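Local coordinates for lambda phage protein with carbohydrate-binding module (PDB 2A5Z) that is of unknown function but binds magnesium and has a jelly-roll fold with a module of the carbohydrate-binding kind, at residues M57-L62 with G89-V94; I228-Q233 with S242-D247. All blocks are in the same frame, centred on the assembly; numbering follows the deposited sequence.

Interaction 1: residues M57-L62 with G89-V94; sequences MHSIGL and GVQPIV. With MG (magnesium ion), chain F.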
loop_
_atom_site.group_PDB
_atom_site.type_symbol
_atom_site.label_atom_id
_atom_site.label_comp_id
_atom_site.label_asym_id
_atom_site.label_seq_id
_atom_site.Cartn_x
_atom_site.Cartn_y
_atom_site.Cartn_z
HETATM N N MSE C 57 -2.794 -5.243 9.699
HETATM C CA MSE C 57 -1.784 -4.188 9.849
HETATM C C MSE C 57 -1.991 -3.358 11.119
HETATM O O MSE C 57 -3.122 -3.176 11.588
HETATM C CB MSE C 57 -1.757 -3.241 8.633
HETATM C CG MSE C 57 -1.581 -3.902 7.258
HETATM SE SE MSE C 57 -1.600 -2.694 5.885
HETATM C CE MSE C 57 -0.221 -1.674 6.396
ATOM N N HIS C 58 -0.877 -2.882 11.674
ATOM C CA HIS C 58 -0.861 -1.862 12.725
ATOM C C HIS C 58 -1.687 -0.681 12.195
ATOM O O HIS C 58 -1.444 -0.209 11.079
ATOM C CB HIS C 58 0.604 -1.476 12.971
ATOM C CG HIS C 58 0.826 -0.488 14.077
ATOM N ND1 HIS C 58 0.376 -0.688 15.366
ATOM C CD2 HIS C 58 1.516 0.679 14.097
ATOM C CE1 HIS C 58 0.758 0.326 16.125
ATOM N NE2 HIS C 58 1.455 1.166 15.380
ATOM N N SER C 59 -2.689 -0.234 12.957
ATOM C CA SER C 59 -3.672 0.706 12.390
ATOM C C SER C 59 -3.522 2.181 12.768
ATOM O O SER C 59 -4.317 3.011 12.313
ATOM C CB SER C 59 -5.117 0.222 12.594
ATOM O OG SER C 59 -5.445 0.058 13.964
ATOM N N ILE C 60 -2.504 2.512 13.568
ATOM C CA ILE C 60 -2.178 3.919 13.852
ATOM C C ILE C 60 -1.762 4.634 12.573
ATOM O O ILE C 60 -0.763 4.261 11.942
ATOM C CB ILE C 60 -1.023 4.074 14.867
ATOM C CG1 ILE C 60 -1.310 3.299 16.161
ATOM C CG2 ILE C 60 -0.719 5.571 15.117
ATOM C CD1 ILE C 60 -1.926 4.106 17.291
ATOM N N GLY C 61 -2.537 5.650 12.188
ATOM C CA GLY C 61 -2.229 6.455 11.005
ATOM C C GLY C 61 -2.406 5.716 9.686
ATOM O O GLY C 61 -1.837 6.115 8.670
ATOM N N LEU C 62 -3.199 4.642 9.704
ATOM C CA LEU C 62 -3.434 3.823 8.510
ATOM C C LEU C 62 -4.733 4.255 7.841
ATOM O O LEU C 62 -5.824 3.961 8.335
ATOM C CB LEU C 62 -3.499 2.331 8.871
ATOM C CG LEU C 62 -3.708 1.314 7.734
ATOM C CD1 LEU C 62 -2.501 1.275 6.808
ATOM C CD2 LEU C 62 -3.991 -0.077 8.298
ATOM N N GLY C 89 -6.691 -11.398 11.670
ATOM C CA GLY C 89 -6.654 -9.947 11.614
ATOM C C GLY C 89 -8.042 -9.375 11.809
ATOM O O GLY C 89 -8.855 -9.391 10.905
ATOM N N VAL C 90 -8.322 -8.884 13.005
ATOM C CA VAL C 90 -9.640 -8.348 13.338
ATOM C C VAL C 90 -9.450 -6.971 13.959
ATOM O O VAL C 90 -8.638 -6.817 14.871
ATOM C CB VAL C 90 -10.392 -9.265 14.347
ATOM C CG1 VAL C 90 -11.731 -8.630 14.791
ATOM C CG2 VAL C 90 -10.625 -10.667 13.755
ATOM N N GLN C 91 -10.192 -5.982 13.457
ATOM C CA GLN C 91 -10.165 -4.629 14.000
ATOM C C GLN C 91 -11.423 -4.365 14.836
ATOM O O GLN C 91 -12.500 -4.132 14.272
ATOM C CB GLN C 91 -10.043 -3.593 12.865
ATOM C CG GLN C 91 -10.068 -2.133 13.314
ATOM C CD GLN C 91 -8.893 -1.763 14.185
ATOM O OE1 GLN C 91 -8.982 -1.804 15.413
ATOM N NE2 GLN C 91 -7.779 -1.418 13.564
ATOM N N PRO C 92 -11.293 -4.429 16.180
ATOM C CA PRO C 92 -12.386 -4.040 17.066
ATOM C C PRO C 92 -12.445 -2.523 17.183
ATOM O O PRO C 92 -11.406 -1.845 17.096
ATOM C CB PRO C 92 -12.000 -4.667 18.413
ATOM C CG PRO C 92 -10.785 -5.506 18.140
ATOM C CD PRO C 92 -10.132 -4.885 16.954
ATOM N N ILE C 93 -13.650 -1.998 17.382
ATOM C CA ILE C 93 -13.888 -0.555 17.304
ATOM C C ILE C 93 -14.743 -0.111 18.498
ATOM O O ILE C 93 -15.736 -0.758 18.836
ATOM C CB ILE C 93 -14.544 -0.176 15.928
ATOM C CG1 ILE C 93 -13.632 -0.600 14.764
ATOM C CG2 ILE C 93 -14.843 1.320 15.833
ATOM C CD1 ILE C 93 -14.359 -0.861 13.443
ATOM N N VAL C 94 -14.333 0.977 19.150
ATOM C CA VAL C 94 -15.017 1.473 20.346
ATOM C C VAL C 94 -15.318 2.975 20.216
ATOM O O VAL C 94 -14.525 3.740 19.649
ATOM C CB VAL C 94 -14.215 1.123 21.643
ATOM C CG1 VAL C 94 -14.769 1.824 22.874
ATOM C CG2 VAL C 94 -14.215 -0.375 21.878
HETATM MG MG MG F . -9.010 -10.244 8.921
#
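A type II beta turn, Ser59 to Leu62, comes up against strand 90-94 in this jelly-roll protein, and the two meet through one pair of side chains, Ser59 and Gln91. The turn is closed by the backbone bond from Leu62 N to Ser59 O (3.3 Å), and Gly61 occupies its third position with a positive phi of 70°. Gln91 is itself buried. Its CG lies anti to the backbone N (chi1 177°) and the chain then bends at chi2 (64°), which carries the amide away from its own strand to the start of the turn. The contact is small, burying 67 Å² in all, and Leu78 of strand 77-78 touches both side chains, while Phe55 and Ile246 pack on Gln91. Two residues back from Gln91, the carbonyl O of Gly89 binds the magnesium ion at 2.2 Å, alongside atoms of Asp54, Phe88 and Asp247. On the turn's side, the ring of His58 stacks edge-to-face on His227 of a second subunit. Where the turn and the strand meet, Ser59 OG lies 2.8 Å from Gln91 NE2.

Interaction 2: residues I228-Q233 with S242-D247; sequences IGFKTQ and SLISID. With MG (magnesium ion), chain F.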
loop_
_atom_site.group_PDB
_atom_site.type_symbol
_atom_site.label_atom_id
_atom_site.label_comp_id
_atom_site.label_asym_id
_atom_site.label_seq_id
_atom_site.Cartn_x
_atom_site.Cartn_y
_atom_site.Cartn_z
ATOM N N ILE C 228 -18.753 3.566 -0.449
ATOM C CA ILE C 228 -19.471 2.287 -0.406
ATOM C C ILE C 228 -18.599 1.207 0.259
ATOM O O ILE C 228 -17.421 1.070 -0.062
ATOM C CB ILE C 228 -20.036 1.865 -1.822
ATOM C CG1 ILE C 228 -20.890 0.588 -1.729
ATOM C CG2 ILE C 228 -18.922 1.785 -2.909
ATOM C CD1 ILE C 228 -21.874 0.413 -2.892
ATOM N N GLY C 229 -19.171 0.482 1.221
ATOM C CA GLY C 229 -18.424 -0.533 1.953
ATOM C C GLY C 229 -18.996 -0.827 3.331
ATOM O O GLY C 229 -20.176 -1.150 3.466
ATOM N N PHE C 230 -18.152 -0.703 4.351
ATOM C CA PHE C 230 -18.530 -0.956 5.741
ATOM C C PHE C 230 -18.325 0.309 6.559
ATOM O O PHE C 230 -17.265 0.938 6.484
ATOM C CB PHE C 230 -17.671 -2.100 6.313
ATOM C CG PHE C 230 -17.711 -2.226 7.824
ATOM C CD1 PHE C 230 -18.705 -2.968 8.450
ATOM C CD2 PHE C 230 -16.733 -1.618 8.615
ATOM C CE1 PHE C 230 -18.735 -3.098 9.847
ATOM C CE2 PHE C 230 -16.754 -1.748 10.024
ATOM C CZ PHE C 230 -17.760 -2.494 10.629
ATOM N N LYS C 231 -19.340 0.683 7.333
ATOM C CA LYS C 231 -19.212 1.803 8.251
ATOM C C LYS C 231 -19.898 1.469 9.568
ATOM O O LYS C 231 -21.054 1.055 9.576
ATOM C CB LYS C 231 -19.817 3.077 7.649
ATOM C CG LYS C 231 -19.557 4.340 8.470
ATOM C CD LYS C 231 -20.257 5.547 7.874
ATOM C CE LYS C 231 -20.005 6.773 8.720
ATOM N NZ LYS C 231 -20.926 7.895 8.406
ATOM N N THR C 232 -19.189 1.654 10.673
ATOM C CA THR C 232 -19.789 1.481 11.992
ATOM C C THR C 232 -19.602 2.773 12.774
ATOM O O THR C 232 -18.570 3.434 12.654
ATOM C CB THR C 232 -19.241 0.230 12.729
ATOM O OG1 THR C 232 -20.134 -0.144 13.784
ATOM C CG2 THR C 232 -17.829 0.458 13.285
ATOM N N GLN C 233 -20.613 3.125 13.560
ATOM C CA GLN C 233 -20.752 4.476 14.093
ATOM C C GLN C 233 -21.456 4.483 15.445
ATOM O O GLN C 233 -22.328 3.644 15.713
ATOM C CB GLN C 233 -21.580 5.314 13.121
ATOM C CG GLN C 233 -21.580 6.817 13.393
ATOM C CD GLN C 233 -22.153 7.595 12.236
ATOM O OE1 GLN C 233 -23.120 7.163 11.614
ATOM N NE2 GLN C 233 -21.552 8.736 11.926
ATOM N N SER C 242 -18.840 -0.547 22.528
ATOM C CA SER C 242 -18.308 -1.361 21.433
ATOM C C SER C 242 -19.175 -1.211 20.189
ATOM O O SER C 242 -20.413 -1.186 20.278
ATOM C CB SER C 242 -18.218 -2.840 21.823
ATOM O OG SER C 242 -17.215 -3.069 22.798
ATOM N N LEU C 243 -18.517 -1.081 19.042
ATOM C CA LEU C 243 -19.194 -1.087 17.743
ATOM C C LEU C 243 -18.906 -2.424 17.066
ATOM O O LEU C 243 -18.412 -3.349 17.712
ATOM C CB LEU C 243 -18.743 0.112 16.886
ATOM C CG LEU C 243 -18.907 1.501 17.546
ATOM C CD1 LEU C 243 -18.566 2.623 16.577
ATOM C CD2 LEU C 243 -20.307 1.703 18.126
ATOM N N ILE C 244 -19.198 -2.540 15.777
ATOM C CA ILE C 244 -19.004 -3.815 15.097
ATOM C C ILE C 244 -17.528 -3.998 14.672
ATOM O O ILE C 244 -16.923 -3.092 14.109
ATOM C CB ILE C 244 -20.063 -3.996 13.960
ATOM C CG1 ILE C 244 -21.436 -4.310 14.603
ATOM C CG2 ILE C 244 -19.636 -5.063 12.946
ATOM C CD1 ILE C 244 -22.614 -4.492 13.638
ATOM N N SER C 245 -16.952 -5.156 14.992
ATOM C CA SER C 245 -15.570 -5.482 14.624
ATOM C C SER C 245 -15.501 -5.963 13.186
ATOM O O SER C 245 -16.445 -6.564 12.694
ATOM C CB SER C 245 -15.003 -6.562 15.550
ATOM O OG SER C 245 -15.095 -6.166 16.909
ATOM N N ILE C 246 -14.385 -5.704 12.509
ATOM C CA ILE C 246 -14.221 -6.158 11.116
ATOM C C ILE C 246 -12.974 -7.035 10.924
ATOM O O ILE C 246 -11.869 -6.691 11.372
ATOM C CB ILE C 246 -14.313 -4.993 10.078
ATOM C CG1 ILE C 246 -14.246 -5.530 8.629
ATOM C CG2 ILE C 246 -13.275 -3.888 10.380
ATOM C CD1 ILE C 246 -14.796 -4.578 7.571
ATOM N N ASP C 247 -13.202 -8.177 10.277
ATOM C CA ASP C 247 -12.174 -9.152 9.937
ATOM C C ASP C 247 -11.690 -8.900 8.501
ATOM O O ASP C 247 -10.501 -8.844 8.237
ATOM C CB ASP C 247 -12.779 -10.565 10.057
ATOM C CG ASP C 247 -11.848 -11.679 9.573
ATOM O OD1 ASP C 247 -10.622 -11.509 9.612
ATOM O OD2 ASP C 247 -12.348 -12.755 9.169
HETATM MG MG MG F . -9.010 -10.244 8.921
#
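The buried interior beside the magnesium site is filled here by Phe230 and Thr232 of 228-233 meeting Leu243, Ile244 and Ile246 of 242-247. The Phe230 ring takes Ile246 over one face: the methyl CD1 makes a CH-pi contact, 4.0 Å from the ring centroid and 27° off the normal. With CG anti to the backbone N, the ring projects across to segment 242-247, and its far end arrives at Ile244. There CE1 touches Ile244 CG2 (3.8 Å), while Ile244 O sits at the ring edge, near its plane and 3.6 Å from CZ. This is the facing of two sheets in the jelly-roll sandwich: strand 230-234 lies in one sheet and strand 245-254 in the other, and the touching parts run nearly antiparallel (161° apart). Val122 of strand 119-125 packs on both Phe230 and Ile246. One polar bond crosses the apolar interface. Ile244 N donates to Thr232 OG1 over 3.3 Å, nearly straight at 169°, and the same hydroxyl is hydrogen-bonded to Thr136 OG1, so this buried oxygen has two partners. Thr232 CG2 and OG1 both lie against Leu243 CB (3.4 Å from OG1). Leu243 then spreads its two methyls over the backbone of Gln233, CD1 reaching Gln233 C at 3.6 Å. Beyond Ile246 the chain turns a corner at Asp247, which binds the magnesium ion through both backbone O and side-chain OD1, while its OD2 is hydrogen-bonded to His87 ND1 and forms a salt bridge with Arg259 of a second subunit.

In the fold
Interactions 1 and 2 follow one another along the chain, with centres about 11 Å apart, and meet through segments 89-94 and 242-247, which run side by side in opposite directions. Two probable backbone hydrogen bonds join these segments: Gln91 N to Ile246 O and Leu243 N to Ile93 O, each 2.8 Å. Ile246 faces Phe230 within interaction 2 while its backbone holds the residue that meets the turn in interaction 1. At one end of this pairing both segments reach the same magnesium ion, where Gly89 O and Asp247 OD1 lie 3.0 Å apart as fellow ligands in a site drawn from separate parts of the chain.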